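Local coordinates for amidohydrolase 3 domain-containing protein (Pyrococcus furiosus, PDB 3ICJ) that has not been functionally characterised but binds two zinc ions and, like its amidohydrolase relatives, probably hydrolyses carbon-nitrogen bonds other than peptide bonds, at residues L280-K284 with P340-D344; T307-S311 with I350-A354; I331-E336 with A361-F367; P396-V400 with A448-V454. All blocks are in the same frame, centred on the assembly; numbering follows the deposited sequence.

In the fold
Following the chain through the (beta/alpha)8 barrel, the first halves of three contacts come in succession, 280-284, 307-311 and 331-336, and their partners follow in the same order, 340-344, 350-354 and 361-367. Contacts 1, 2 and 3 therefore all cross one another. Contact 1 joins the turns after helices 274-280 and 328-338; contact 2 lays the long loop after strand 290-294 on the start of helix 352-365; contact 3 packs that helix against helix 328-338. Contacts 1 and 3 touch, L343 O lying 3.7 Å from F367 CZ. Contact 4 opens only after these have closed, joining 396-400 to 448-454, its centre about 36 Å from that of contact 1.

Contact 1. Residues L280-K284 with P340-D344; sequences LNLGK and PLGLD
L341 holds CG anti to its carbonyl carbon (chi1 -62°), and this sends CD2 across to the 280-284 turn, where it lies 3.6 Å from N281 OD1 and 3.9 Å from L282 O. L343 adopts the same first torsion and brings its own CD2 to the backbone two residues further on, 3.6 Å from K284 N. The two leucines thus lie along consecutive parts of one peptide run. K284 has CG anti to the backbone N (chi1 -175°) and an extended chain beyond; its CB and CD both approach the carbonyl oxygen of G342, CD at 3.4 Å, before the amine, in one of its two conformers, leaves in another direction to make a cation-pi interaction with W293.

A single hydrogen bond fixes the spacing: K284 N donates to L341 O over 2.9 Å with an angle of 163° at the hydrogen. The same oxygen also receives a CA-H contact from G283 CA at 3.2 Å. With no side chain on G283, the CA atoms of G283 and L341 can stand only 4.3 Å apart.

Both turns follow Schellman motifs, with N281 and G342 as the C-prime residues of positive phi. They close helices 274-280 and 328-338, and L341 also packs on L274 and E278 of the first. From here the chain runs into strands 285-286 and 346-349; just ahead of the latter, D344 hydrogen-bonds Y268 and forms a salt bridge with R391.

Contact 2. Residues T307-S311 with I350-A354; sequences TALLS and IGDKA
D352 reaches from the first turn of helix 352-365 to S311, and its side chain can be traced atom by atom. At CB, a chi1 of 71° puts CG between the backbone N and the carbonyl carbon, which swings the carboxylate over the 307-311 loop. From CG, one branch ends in OD1, which accepts S311 N at 3.2 Å on its syn side, the donor standing 29° out of the carboxylate plane; OD1 also lies 3.4 Å from L310 CA and a little further from L310 CD2, and the L310 side chain crosses that of D352 at about a right angle. The other branch ends in OD2, which takes the S311 hydroxyl on its syn lone pair, OG to OD2 being 2.6 Å in one of the two conformers modelled for S311. R378 forms a salt bridge to OD2, so both carboxylate oxygens are engaged.

Beside this pair, L309 O faces the start of the helix. It accepts A354 N at 3.2 Å and, weakly, K353 N at 3.1 Å (130° at the hydrogen), satisfying amides that have no earlier turn to bond to. K353 runs extended over L309, its CD 3.9 Å from L309 CD2. At the other end, A308 CB rests 3.6 Å from I350 CG2.

D300 holds the same region through L309 N, G351 N and I350 N. I350 is about 4 Å, side chain to side chain, from the zinc ligands H348 and H373. The contact thus lies at the C-terminal end of the barrel strands, where strand-to-helix loops surround the metal site of an amidohydrolase (beta/alpha)8 barrel.

Contact 3. Residues I331-E336 with A361-F367; sequences IVEVIE and AFEEAEF
I335 is the main bump: its two branches enter the hollow formed by A365, F362 and F367. CG2 drops onto one face of the F367 ring as a CH-pi contact, 3.9 Å from the centroid and 25° off the ring normal, while also pressing on A365 CB at 3.7 Å. CD1 goes the other way and meets the F362 ring at its edge, 3.8 Å from CD1 of the phenylalanine. CG of F367, anti to the backbone N (chi1 -177°), presents that face to I335 CG2, which sits off-centre near CG.

The i/i+4 ridge of I331 and I335 lies alongside that of A361 and A365, each fitting the other's groove. An axis separation of 9.5 Å and a crossing angle of -49° fit i±4/i±4 ridges-into-grooves packing, here between two successive helices, 328-338 and 352-365, in the outer layer of the barrel. The small alanines are the shallow side: A361 CB takes I331 CG2 at 3.6 Å, and V332 CG2 lies 3.5 Å from A361 O. Along the rim, the carboxylate of E364, which is paired with K328, covers V332 CG1, and E336 OE2, in a salt bridge to K339, lies by A365 CB.

Contact 4. Residues P396-V400 with A448-V454; sequences PHFIV and AAVNRYV
P396, just past strand 391-394 of the (beta/alpha)8 barrel, meets A449 in the last turns of helix 442-451, which follows strand 429-431 of the same barrel.

Apolar packing does most of the work. P396 CB abuts A449 CB at 3.7 Å. The neighbouring A448 CB fits between the backbone and a valine branch, 3.6 Å from P396 O and 3.8 Å from V400 CG2. I399 contributes the largest single share of the buried surface; its CG2, anti to the backbone N, reaches past the helix end to the chain beyond N451, standing 3.8 Å from R452 CB and 3.7 Å from Y453 C, with V454 CG2 further off. L420 of helix 420-426 touches P396, I399 and A449 alike, so this side is shared by a third helix.

Polar contact between the two segments is indirect, as no hydrogen bond joins them without a mediator. H397 turns its CB away from 448-454 and bonds through ND1 to E438. R452 has CG anti to the carbonyl carbon (chi1 -66°) and bends at chi2 and chi3, folding back beside V400, where NH1 lies 4.0 Å from CG2. The two side chains cross at about a right angle. One water links the V400 carbonyl oxygen to the arginine: it donates to V400 O at 2.6 Å and accepts from R452 NH2 at 3.2 Å, lying in the guanidinium plane at its edge.

Contact 1. Residues L280-K284 with P340-D344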
loop_
_atom_site.group_PDB
_atom_site.type_symbol
_atom_site.label_atom_id
_atom_site.label_comp_id
_atom_site.label_asym_id
_atom_site.label_seq_id
_atom_site.Cartn_x
_atom_site.Cartn_y
_atom_site.Cartn_z
ATOM N N LEU A 280 -15.993 22.185 -6.542
ATOM C CA LEU A 280 -16.142 22.712 -5.187
ATOM C C LEU A 280 -14.941 23.527 -4.727
ATOM O O LEU A 280 -14.973 24.093 -3.639
ATOM C CB LEU A 280 -16.373 21.576 -4.182
ATOM C CG LEU A 280 -17.783 21.009 -4.073
ATOM C CD1 LEU A 280 -17.711 19.702 -3.341
ATOM C CD2 LEU A 280 -18.725 21.985 -3.352
ATOM N N ASN A 281 -13.893 23.576 -5.557
ATOM C CA ASN A 281 -12.532 23.999 -5.143
ATOM C C ASN A 281 -12.016 23.249 -3.902
ATOM O O ASN A 281 -11.268 23.800 -3.085
ATOM C CB ASN A 281 -12.457 25.528 -4.958
ATOM C CG ASN A 281 -11.034 26.072 -4.969
ATOM O OD1 ASN A 281 -10.127 25.507 -5.588
ATOM N ND2 ASN A 281 -10.836 27.180 -4.262
ATOM N N LEU A 282 -12.409 21.980 -3.760
ATOM C CA LEU A 282 -11.906 21.149 -2.671
ATOM C C LEU A 282 -10.570 20.535 -3.042
ATOM O O LEU A 282 -10.463 19.797 -4.027
ATOM C CB LEU A 282 -12.913 20.054 -2.291
ATOM C CG LEU A 282 -12.543 18.982 -1.254
ATOM C CD1 LEU A 282 -12.289 19.540 0.152
ATOM C CD2 LEU A 282 -13.633 17.882 -1.219
ATOM N N GLY A 283 -9.539 20.833 -2.252
ATOM C CA GLY A 283 -8.230 20.287 -2.538
ATOM C C GLY A 283 -7.692 19.619 -1.291
ATOM O O GLY A 283 -8.415 18.876 -0.609
ATOM N N LYS A 284 -6.443 19.926 -0.971
ATOM C CA LYS A 284 -5.807 19.418 0.248
ATOM C C LYS A 284 -6.650 19.785 1.476
ATOM O O LYS A 284 -7.043 20.944 1.659
ATOM C CB LYS A 284 -4.372 19.939 0.371
ATOM C CG LYS A 284 -3.573 19.354 1.556
ATOM C CD LYS A 284 -2.092 19.738 1.453
ATOM C CE LYS A 284 -1.404 19.791 2.818
ATOM N NZ LYS A 284 0.037 20.181 2.735
ATOM N N PRO A 340 -2.999 24.126 -8.136
ATOM C CA PRO A 340 -3.762 25.121 -7.355
ATOM C C PRO A 340 -4.686 24.498 -6.277
ATOM O O PRO A 340 -5.123 25.212 -5.391
ATOM C CB PRO A 340 -4.574 25.870 -8.421
ATOM C CG PRO A 340 -4.812 24.856 -9.481
ATOM C CD PRO A 340 -3.569 23.967 -9.491
ATOM N N LEU A 341 -4.927 23.183 -6.330
ATOM C CA LEU A 341 -5.678 22.473 -5.267
ATOM C C LEU A 341 -4.794 22.062 -4.077
ATOM O O LEU A 341 -5.280 21.449 -3.110
ATOM C CB LEU A 341 -6.422 21.248 -5.832
ATOM C CG LEU A 341 -7.505 21.515 -6.899
ATOM C CD1 LEU A 341 -8.002 20.206 -7.502
ATOM C CD2 LEU A 341 -8.659 22.318 -6.343
ATOM N N GLY A 342 -3.493 22.377 -4.160
ATOM C CA GLY A 342 -2.524 22.025 -3.126
ATOM C C GLY A 342 -2.312 20.517 -2.955
ATOM O O GLY A 342 -1.832 20.070 -1.916
ATOM N N LEU A 343 -2.674 19.727 -3.970
ATOM C CA LEU A 343 -2.615 18.261 -3.843
ATOM C C LEU A 343 -1.253 17.717 -4.253
ATOM O O LEU A 343 -0.634 18.218 -5.189
ATOM C CB LEU A 343 -3.728 17.590 -4.671
ATOM C CG LEU A 343 -5.174 17.823 -4.226
ATOM C CD1 LEU A 343 -6.162 17.348 -5.300
ATOM C CD2 LEU A 343 -5.446 17.113 -2.897
ATOM N N ASP A 344 -0.775 16.705 -3.520
ATOM C CA ASP A 344 0.409 15.921 -3.905
ATOM C C ASP A 344 0.145 15.054 -5.159
ATOM O O ASP A 344 -1.005 14.721 -5.487
ATOM C CB ASP A 344 0.836 15.005 -2.730
ATOM C CG ASP A 344 2.303 14.548 -2.821
ATOM O OD1 ASP A 344 3.089 15.104 -3.637
ATOM O OD2 ASP A 344 2.670 13.644 -2.046
#

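Contact 2. Residues T307-S311 with I350-A354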
loop_
_atom_site.group_PDB
_atom_site.type_symbol
_atom_site.label_atom_id
_atom_site.label_comp_id
_atom_site.label_asym_id
_atom_site.label_seq_id
_atom_site.Cartn_x
_atom_site.Cartn_y
_atom_site.Cartn_z
ATOM N N THR A 307 5.325 -5.493 -18.274
ATOM C CA THR A 307 4.685 -4.232 -18.671
ATOM C C THR A 307 5.325 -2.983 -18.036
ATOM O O THR A 307 4.959 -1.852 -18.367
ATOM C CB THR A 307 3.164 -4.256 -18.419
ATOM O OG1 THR A 307 2.920 -4.671 -17.075
ATOM C CG2 THR A 307 2.441 -5.235 -19.398
ATOM N N ALA A 308 6.299 -3.192 -17.152
ATOM C CA ALA A 308 7.152 -2.112 -16.648
ATOM C C ALA A 308 7.992 -1.617 -17.812
ATOM O O ALA A 308 8.497 -2.431 -18.599
ATOM C CB ALA A 308 8.057 -2.629 -15.531
ATOM N N LEU A 309 8.121 -0.298 -17.944
ATOM C CA LEU A 309 8.729 0.307 -19.147
ATOM C C LEU A 309 10.240 0.425 -19.037
ATOM O O LEU A 309 10.729 1.223 -18.250
ATOM C CB LEU A 309 8.110 1.688 -19.442
ATOM C CG LEU A 309 8.453 2.278 -20.827
ATOM C CD1 LEU A 309 7.702 1.557 -21.971
ATOM C CD2 LEU A 309 8.153 3.780 -20.857
ATOM N N LEU A 310 10.963 -0.343 -19.864
ATOM C CA LEU A 310 12.419 -0.438 -19.815
ATOM C C LEU A 310 12.983 0.339 -20.991
ATOM O O LEU A 310 12.276 0.521 -22.002
ATOM C CB LEU A 310 12.876 -1.909 -19.926
ATOM C CG LEU A 310 12.399 -2.960 -18.910
ATOM C CD1 LEU A 310 13.082 -4.320 -19.182
ATOM C CD2 LEU A 310 12.693 -2.488 -17.497
ATOM N N SER A 311 14.229 0.803 -20.864
ATOM C CA SER A 311 14.870 1.515 -21.972
ATOM C C SER A 311 15.439 0.561 -23.029
ATOM O O SER A 311 15.635 0.965 -24.178
ATOM C CB SER A 311 15.895 2.572 -21.500
ATOM O OG SER A 311 16.879 2.053 -20.626
ATOM N N ILE A 350 8.079 1.743 -12.336
ATOM C CA ILE A 350 8.806 0.509 -12.013
ATOM C C ILE A 350 10.036 0.332 -12.895
ATOM O O ILE A 350 11.160 0.177 -12.386
ATOM C CB ILE A 350 7.842 -0.716 -12.012
ATOM C CG1 ILE A 350 6.899 -0.589 -10.807
ATOM C CG2 ILE A 350 8.613 -2.085 -12.039
ATOM C CD1 ILE A 350 6.029 -1.847 -10.496
ATOM N N GLY A 351 9.836 0.395 -14.211
ATOM C CA GLY A 351 10.935 0.253 -15.160
ATOM C C GLY A 351 11.839 1.475 -15.156
ATOM O O GLY A 351 11.405 2.565 -14.788
ATOM N N ASP A 352 13.090 1.305 -15.574
ATOM C CA ASP A 352 14.050 2.427 -15.565
ATOM C C ASP A 352 13.637 3.590 -16.466
ATOM O O ASP A 352 13.885 4.760 -16.145
ATOM C CB ASP A 352 15.458 1.958 -15.883
ATOM C CG ASP A 352 15.625 1.543 -17.328
ATOM O OD1 ASP A 352 14.973 0.574 -17.778
ATOM O OD2 ASP A 352 16.426 2.186 -18.029
ATOM N N LYS A 353 12.968 3.275 -17.570
ATOM C CA LYS A 353 12.497 4.311 -18.483
ATOM C C LYS A 353 11.251 5.017 -17.936
ATOM O O LYS A 353 11.072 6.219 -18.135
ATOM C CB LYS A 353 12.238 3.749 -19.883
ATOM C CG LYS A 353 11.936 4.843 -20.931
ATOM C CD LYS A 353 11.694 4.275 -22.292
ATOM C CE LYS A 353 11.363 5.389 -23.278
ATOM N NZ LYS A 353 10.822 4.815 -24.532
ATOM N N ALA A 354 10.396 4.274 -17.234
ATOM C CA ALA A 354 9.268 4.888 -16.539
ATOM C C ALA A 354 9.742 5.935 -15.545
ATOM O O ALA A 354 9.127 7.002 -15.429
ATOM C CB ALA A 354 8.475 3.857 -15.845
#

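Contact 3. Residues I331-E336 with A361-F367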
loop_
_atom_site.group_PDB
_atom_site.type_symbol
_atom_site.label_atom_id
_atom_site.label_comp_id
_atom_site.label_asym_id
_atom_site.label_seq_id
_atom_site.Cartn_x
_atom_site.Cartn_y
_atom_site.Cartn_z
ATOM N N ILE A 331 1.101 13.371 -17.592
ATOM C CA ILE A 331 1.408 13.518 -16.163
ATOM C C ILE A 331 1.458 15.008 -15.817
ATOM O O ILE A 331 0.821 15.417 -14.864
ATOM C CB ILE A 331 2.735 12.841 -15.772
ATOM C CG1 ILE A 331 2.657 11.335 -16.014
ATOM C CG2 ILE A 331 3.090 13.126 -14.309
ATOM C CD1 ILE A 331 3.975 10.663 -15.909
ATOM N N VAL A 332 2.205 15.804 -16.596
ATOM C CA VAL A 332 2.274 17.266 -16.409
ATOM C C VAL A 332 0.877 17.916 -16.385
ATOM O O VAL A 332 0.617 18.775 -15.538
ATOM C CB VAL A 332 3.221 17.985 -17.441
ATOM C CG1 VAL A 332 3.165 19.512 -17.275
ATOM C CG2 VAL A 332 4.673 17.526 -17.240
ATOM N N GLU A 333 -0.023 17.465 -17.263
ATOM C CA GLU A 333 -1.422 17.959 -17.296
ATOM C C GLU A 333 -2.152 17.747 -15.944
ATOM O O GLU A 333 -2.824 18.649 -15.444
ATOM C CB GLU A 333 -2.192 17.306 -18.453
ATOM C CG GLU A 333 -3.473 18.025 -18.915
ATOM C CD GLU A 333 -4.740 17.475 -18.266
ATOM O OE1 GLU A 333 -5.796 18.139 -18.379
ATOM O OE2 GLU A 333 -4.689 16.384 -17.641
ATOM N N VAL A 334 -1.980 16.571 -15.344
ATOM C CA VAL A 334 -2.595 16.277 -14.048
ATOM C C VAL A 334 -1.944 17.098 -12.944
ATOM O O VAL A 334 -2.650 17.690 -12.126
ATOM C CB VAL A 334 -2.564 14.754 -13.721
ATOM C CG1 VAL A 334 -2.973 14.485 -12.266
ATOM C CG2 VAL A 334 -3.477 14.003 -14.658
ATOM N N ILE A 335 -0.608 17.170 -12.955
ATOM C CA ILE A 335 0.149 18.006 -12.014
ATOM C C ILE A 335 -0.330 19.467 -12.035
ATOM O O ILE A 335 -0.482 20.100 -10.984
ATOM C CB ILE A 335 1.694 17.933 -12.259
ATOM C CG1 ILE A 335 2.229 16.542 -11.918
ATOM C CG2 ILE A 335 2.431 18.965 -11.421
ATOM C CD1 ILE A 335 3.702 16.323 -12.373
ATOM N N GLU A 336 -0.593 20.003 -13.221
ATOM C CA GLU A 336 -1.027 21.393 -13.300
ATOM C C GLU A 336 -2.419 21.597 -12.699
ATOM O O GLU A 336 -2.743 22.697 -12.253
ATOM C CB GLU A 336 -0.957 21.913 -14.739
ATOM C CG GLU A 336 0.473 22.061 -15.255
ATOM C CD GLU A 336 1.276 23.109 -14.487
ATOM O OE1 GLU A 336 0.725 24.181 -14.150
ATOM O OE2 GLU A 336 2.468 22.866 -14.235
ATOM N N ALA A 361 8.657 14.674 -16.003
ATOM C CA ALA A 361 7.393 15.326 -15.714
ATOM C C ALA A 361 7.507 16.264 -14.511
ATOM O O ALA A 361 6.967 17.375 -14.548
ATOM C CB ALA A 361 6.322 14.306 -15.498
ATOM N N PHE A 362 8.215 15.815 -13.467
ATOM C CA PHE A 362 8.439 16.622 -12.264
ATOM C C PHE A 362 9.347 17.817 -12.532
ATOM O O PHE A 362 9.098 18.913 -12.022
ATOM C CB PHE A 362 9.015 15.783 -11.106
ATOM C CG PHE A 362 8.069 14.753 -10.556
ATOM C CD1 PHE A 362 6.696 14.966 -10.553
ATOM C CD2 PHE A 362 8.562 13.564 -10.017
ATOM C CE1 PHE A 362 5.826 14.006 -10.039
ATOM C CE2 PHE A 362 7.702 12.600 -9.504
ATOM C CZ PHE A 362 6.334 12.818 -9.513
ATOM N N GLU A 363 10.392 17.594 -13.324
ATOM C CA GLU A 363 11.307 18.646 -13.737
ATOM C C GLU A 363 10.593 19.759 -14.487
ATOM O O GLU A 363 10.768 20.931 -14.164
ATOM C CB GLU A 363 12.380 18.090 -14.655
ATOM C CG GLU A 363 13.740 17.995 -14.044
ATOM C CD GLU A 363 14.835 18.372 -15.018
ATOM O OE1 GLU A 363 15.516 19.391 -14.784
ATOM O OE2 GLU A 363 15.002 17.654 -16.021
ATOM N N GLU A 364 9.797 19.381 -15.488
ATOM C CA GLU A 364 9.140 20.346 -16.371
ATOM C C GLU A 364 8.115 21.166 -15.609
ATOM O O GLU A 364 8.040 22.380 -15.772
ATOM C CB GLU A 364 8.482 19.641 -17.564
ATOM C CG GLU A 364 7.504 20.518 -18.348
ATOM C CD GLU A 364 7.043 19.899 -19.644
ATOM O OE1 GLU A 364 7.833 19.162 -20.275
ATOM O OE2 GLU A 364 5.885 20.159 -20.032
ATOM N N ALA A 365 7.346 20.495 -14.758
ATOM C CA ALA A 365 6.317 21.161 -13.956
ATOM C C ALA A 365 6.872 21.870 -12.705
ATOM O O ALA A 365 6.118 22.515 -11.984
ATOM C CB ALA A 365 5.228 20.161 -13.567
ATOM N N GLU A 366 8.179 21.731 -12.466
ATOM C CA GLU A 366 8.879 22.286 -11.294
ATOM C C GLU A 366 8.188 21.862 -10.012
ATOM O O GLU A 366 7.918 22.679 -9.131
ATOM C CB GLU A 366 9.013 23.820 -11.398
ATOM C CG GLU A 366 9.873 24.251 -12.575
ATOM C CD GLU A 366 9.630 25.697 -12.982
ATOM O OE1 GLU A 366 8.493 26.049 -13.381
ATOM O OE2 GLU A 366 10.590 26.478 -12.915
ATOM N N PHE A 367 7.896 20.563 -9.934
ATOM C CA PHE A 367 7.023 20.047 -8.923
ATOM C C PHE A 367 7.749 18.894 -8.241
ATOM O O PHE A 367 8.189 17.967 -8.899
ATOM C CB PHE A 367 5.719 19.559 -9.585
ATOM C CG PHE A 367 4.672 19.060 -8.603
ATOM C CD1 PHE A 367 3.732 19.939 -8.071
ATOM C CD2 PHE A 367 4.599 17.707 -8.257
ATOM C CE1 PHE A 367 2.742 19.482 -7.183
ATOM C CE2 PHE A 367 3.635 17.245 -7.359
ATOM C CZ PHE A 367 2.703 18.147 -6.822
#

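Contact 4. Residues P396-V400 with A448-V454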
loop_
_atom_site.group_PDB
_atom_site.type_symbol
_atom_site.label_atom_id
_atom_site.label_comp_id
_atom_site.label_asym_id
_atom_site.label_seq_id
_atom_site.Cartn_x
_atom_site.Cartn_y
_atom_site.Cartn_z
ATOM N N PRO A 396 10.151 -3.257 0.510
ATOM C CA PRO A 396 11.293 -4.166 0.636
ATOM C C PRO A 396 10.961 -5.640 0.426
ATOM O O PRO A 396 11.831 -6.379 -0.030
ATOM C CB PRO A 396 11.795 -3.923 2.057
ATOM C CG PRO A 396 11.349 -2.530 2.380
ATOM C CD PRO A 396 10.040 -2.352 1.676
ATOM N N HIS A 397 9.732 -6.065 0.726
ATOM C CA HIS A 397 9.373 -7.465 0.534
ATOM C C HIS A 397 9.368 -7.894 -0.946
ATOM O O HIS A 397 9.434 -9.075 -1.237
ATOM C CB HIS A 397 8.061 -7.849 1.258
ATOM C CG HIS A 397 7.954 -9.318 1.537
ATOM N ND1 HIS A 397 7.128 -10.155 0.817
ATOM C CD2 HIS A 397 8.615 -10.108 2.419
ATOM C CE1 HIS A 397 7.271 -11.398 1.256
ATOM N NE2 HIS A 397 8.167 -11.396 2.226
ATOM N N PHE A 398 9.327 -6.939 -1.876
ATOM C CA PHE A 398 9.490 -7.234 -3.318
ATOM C C PHE A 398 10.818 -7.978 -3.561
ATOM O O PHE A 398 10.918 -8.802 -4.462
ATOM C CB PHE A 398 9.498 -5.954 -4.175
ATOM C CG PHE A 398 8.127 -5.335 -4.465
ATOM C CD1 PHE A 398 6.985 -5.717 -3.791
ATOM C CD2 PHE A 398 8.030 -4.305 -5.396
ATOM C CE1 PHE A 398 5.745 -5.118 -4.071
ATOM C CE2 PHE A 398 6.810 -3.699 -5.681
ATOM C CZ PHE A 398 5.659 -4.114 -5.010
ATOM N N ILE A 399 11.835 -7.680 -2.758
ATOM C CA ILE A 399 13.128 -8.372 -2.853
ATOM C C ILE A 399 12.982 -9.890 -2.662
ATOM O O ILE A 399 13.531 -10.674 -3.448
ATOM C CB ILE A 399 14.184 -7.791 -1.878
ATOM C CG1 ILE A 399 14.473 -6.330 -2.237
ATOM C CG2 ILE A 399 15.476 -8.608 -1.946
ATOM C CD1 ILE A 399 15.275 -5.534 -1.170
ATOM N N VAL A 400 12.221 -10.286 -1.635
ATOM C CA VAL A 400 11.870 -11.681 -1.374
ATOM C C VAL A 400 10.965 -12.296 -2.465
ATOM O O VAL A 400 11.234 -13.393 -2.951
ATOM C CB VAL A 400 11.177 -11.826 0.028
ATOM C CG1 VAL A 400 10.818 -13.288 0.329
ATOM C CG2 VAL A 400 12.084 -11.288 1.122
ATOM N N ALA A 448 13.344 -8.279 5.377
ATOM C CA ALA A 448 13.762 -8.204 3.976
ATOM C C ALA A 448 14.767 -7.069 3.695
ATOM O O ALA A 448 15.775 -7.262 3.002
ATOM C CB ALA A 448 12.532 -8.059 3.082
ATOM N N ALA A 449 14.489 -5.888 4.236
ATOM C CA ALA A 449 15.328 -4.703 3.986
ATOM C C ALA A 449 16.714 -4.800 4.630
ATOM O O ALA A 449 17.706 -4.226 4.145
ATOM C CB ALA A 449 14.607 -3.454 4.489
ATOM N N VAL A 450 16.761 -5.523 5.740
ATOM C CA VAL A 450 17.962 -5.706 6.528
ATOM C C VAL A 450 18.796 -6.897 6.047
ATOM O O VAL A 450 20.020 -6.800 5.943
ATOM C CB VAL A 450 17.612 -5.860 8.039
ATOM C CG1 VAL A 450 18.867 -6.141 8.873
ATOM C CG2 VAL A 450 16.881 -4.597 8.542
ATOM N N ASN A 451 18.127 -7.999 5.727
ATOM C CA ASN A 451 18.811 -9.267 5.450
ATOM C C ASN A 451 18.952 -9.661 3.990
ATOM O O ASN A 451 19.850 -10.439 3.655
ATOM C CB ASN A 451 18.153 -10.418 6.233
ATOM C CG ASN A 451 18.150 -10.176 7.726
ATOM O OD1 ASN A 451 19.129 -9.679 8.281
ATOM N ND2 ASN A 451 17.044 -10.524 8.389
ATOM N N ARG A 452 18.061 -9.160 3.136
ATOM C CA ARG A 452 17.993 -9.597 1.731
ATOM C C ARG A 452 18.447 -8.513 0.734
ATOM O O ARG A 452 18.434 -7.333 1.044
ATOM C CB ARG A 452 16.575 -10.090 1.368
ATOM C CG ARG A 452 16.104 -11.374 2.104
ATOM C CD ARG A 452 16.838 -12.656 1.623
ATOM N NE ARG A 452 16.792 -12.821 0.162
ATOM C CZ ARG A 452 15.841 -13.481 -0.502
ATOM N NH1 ARG A 452 14.830 -14.061 0.147
ATOM N NH2 ARG A 452 15.899 -13.570 -1.823
ATOM N N TYR A 453 18.833 -8.946 -0.465
ATOM C CA TYR A 453 19.269 -8.071 -1.565
ATOM C C TYR A 453 18.997 -8.784 -2.900
ATOM O O TYR A 453 18.876 -10.011 -2.938
ATOM C CB TYR A 453 20.766 -7.729 -1.413
ATOM C CG TYR A 453 21.621 -8.945 -1.166
ATOM C CD1 TYR A 453 22.066 -9.728 -2.225
ATOM C CD2 TYR A 453 21.945 -9.350 0.140
ATOM C CE1 TYR A 453 22.806 -10.871 -2.005
ATOM C CE2 TYR A 453 22.712 -10.496 0.361
ATOM C CZ TYR A 453 23.134 -11.241 -0.728
ATOM O OH TYR A 453 23.894 -12.379 -0.551
ATOM N N VAL A 454 18.903 -8.032 -3.995
ATOM C CA VAL A 454 18.737 -8.656 -5.304
ATOM C C VAL A 454 20.054 -9.282 -5.751
ATOM O O VAL A 454 20.138 -10.508 -5.928
ATOM C CB VAL A 454 18.162 -7.679 -6.352
ATOM C CG1 VAL A 454 18.050 -8.353 -7.714
ATOM C CG2 VAL A 454 16.800 -7.172 -5.886
HETATM O O HOH W 1 13.273 -14.930 -3.068
#